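Nucleoporin nup120 (Schizosaccharomyces pombe, PDB 4GQ2) serves as a structural component of the nuclear pore complex, whose nucleoporins can also dock transiently associated nuclear transport factors. Local coordinates at residues Arg75-Ile78 with Leu84-Phe87. Sequence-based numbering, arbitrary orientation.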
loop_
_atom_site.group_PDB
_atom_site.type_symbol
_atom_site.label_atom_id
_atom_site.label_comp_id
_atom_site.label_asym_id
_atom_site.label_seq_id
_atom_site.Cartn_x
_atom_site.Cartn_y
_atom_site.Cartn_z
ATOM N N ARG A 75 15.385 -12.889 16.146
ATOM C CA ARG A 75 14.583 -12.282 17.180
ATOM C C ARG A 75 13.635 -13.305 17.791
ATOM O O ARG A 75 12.783 -13.873 17.103
ATOM C CB ARG A 75 13.833 -11.067 16.625
ATOM C CG ARG A 75 12.573 -10.676 17.377
ATOM C CD ARG A 75 12.847 -10.080 18.747
ATOM N NE ARG A 75 11.592 -10.032 19.492
ATOM C CZ ARG A 75 10.865 -8.936 19.674
ATOM N NH1 ARG A 75 11.278 -7.766 19.197
ATOM N NH2 ARG A 75 9.718 -9.016 20.339
ATOM N N TRP A 76 13.806 -13.533 19.093
ATOM C CA TRP A 76 12.969 -14.463 19.837
ATOM C C TRP A 76 12.009 -13.723 20.702
ATOM O O TRP A 76 12.304 -12.629 21.184
ATOM C CB TRP A 76 13.810 -15.406 20.691
ATOM C CG TRP A 76 14.691 -14.722 21.713
ATOM C CD1 TRP A 76 15.986 -14.251 21.532
ATOM C CD2 TRP A 76 14.376 -14.430 23.120
ATOM N NE1 TRP A 76 16.478 -13.700 22.691
ATOM C CE2 TRP A 76 15.570 -13.775 23.680
ATOM C CE3 TRP A 76 13.275 -14.637 23.941
ATOM C CZ2 TRP A 76 15.628 -13.349 25.007
ATOM C CZ3 TRP A 76 13.345 -14.209 25.284
ATOM C CH2 TRP A 76 14.490 -13.579 25.801
ATOM N N SER A 77 10.837 -14.312 20.895
ATOM C CA SER A 77 9.840 -13.752 21.793
ATOM C C SER A 77 9.162 -14.919 22.499
ATOM O O SER A 77 9.091 -16.027 21.950
ATOM C CB SER A 77 8.817 -12.917 21.005
ATOM O OG SER A 77 9.460 -11.933 20.197
ATOM N N ILE A 78 8.687 -14.681 23.716
ATOM C CA ILE A 78 7.958 -15.703 24.465
ATOM C C ILE A 78 6.606 -15.186 24.963
ATOM O O ILE A 78 6.489 -14.040 25.396
ATOM C CB ILE A 78 8.795 -16.309 25.620
ATOM C CG1 ILE A 78 9.282 -15.223 26.598
ATOM C CG2 ILE A 78 9.948 -17.139 25.063
ATOM C CD1 ILE A 78 10.046 -15.778 27.789
ATOM N N LEU A 84 7.451 -20.085 22.017
ATOM C CA LEU A 84 8.608 -19.258 21.696
ATOM C C LEU A 84 8.674 -19.133 20.174
ATOM O O LEU A 84 8.739 -20.140 19.466
ATOM C CB LEU A 84 9.888 -19.872 22.280
ATOM C CG LEU A 84 11.319 -19.698 21.731
ATOM C CD1 LEU A 84 11.702 -18.280 21.339
ATOM C CD2 LEU A 84 12.309 -20.227 22.761
ATOM N N THR A 85 8.623 -17.900 19.676
ATOM C CA THR A 85 8.689 -17.657 18.237
ATOM C C THR A 85 10.036 -17.081 17.857
ATOM O O THR A 85 10.617 -16.311 18.618
ATOM C CB THR A 85 7.604 -16.679 17.761
ATOM O OG1 THR A 85 7.859 -15.380 18.314
ATOM C CG2 THR A 85 6.210 -17.163 18.164
ATOM N N ILE A 86 10.528 -17.464 16.682
ATOM C CA ILE A 86 11.796 -16.945 16.174
ATOM C C ILE A 86 11.632 -16.374 14.771
ATOM O O ILE A 86 11.199 -17.071 13.855
ATOM C CB ILE A 86 12.894 -18.031 16.143
ATOM C CG1 ILE A 86 13.027 -18.703 17.509
ATOM C CG2 ILE A 86 14.225 -17.432 15.704
ATOM C CD1 ILE A 86 13.657 -20.079 17.463
ATOM N N PHE A 87 11.988 -15.101 14.625
ATOM C CA PHE A 87 11.975 -14.408 13.344
ATOM C C PHE A 87 13.394 -14.002 12.939
ATOM O O PHE A 87 14.147 -13.460 13.748
ATOM C CB PHE A 87 11.113 -13.153 13.448
ATOM C CG PHE A 87 9.629 -13.415 13.440
ATOM C CD1 PHE A 87 8.989 -13.959 14.551
ATOM C CD2 PHE A 87 8.860 -13.079 12.324
ATOM C CE1 PHE A 87 7.610 -14.181 14.545
ATOM C CE2 PHE A 87 7.489 -13.298 12.309
ATOM C CZ PHE A 87 6.858 -13.844 13.427
HETATM O O HOH W 1 10.134 -13.634 18.107
#
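Arg-75 and Phe-87 face each other as an antiparallel hydrogen-bonded pair, and Ser-77 with Thr-85 forms the next. Arg-75 N reaches Phe-87 O at 2.8 Å in a nearly straight bond (176°). Ser-77 N and Thr-85 O, 3.0 Å apart, are joined by a more bent one. Both pairs also bond in the reverse sense.

Arg-75, Ser-77, Thr-85 and Phe-87 point to one face, where the polar groups of the first two meet. The arginine bends at chi2 (71°) and runs along its own strand toward Ser-77. There NE and NH2 grip Ser-77 OG side-on, each at 2.9 Å. A water donates to Arg-75 O and Thr-85 O and also bonds Ser-77 OG, tying the strands together. NH2 also bonds Tyr-536 O, and NH1 bonds Lys-539 O. With the guanidinium cut away, as in an alanine here, Ser-77 OG and these two carbonyls would probably be left without that partner.

Apolar contacts lie on the opposite face. Leu-84 CD1 touches Trp-76 CB at 3.6 Å, and Leu-84 CB meets Ile-78 CG2 at 3.9 Å. Beyond them, the Trp-76 ring meets Phe-118.

Strands 73-79 and 83-88 form a beta hairpin, flanked by antiparallel strands 59-64 and 101-106, consistent with a blade of the Nup120/160 beta-propeller domain.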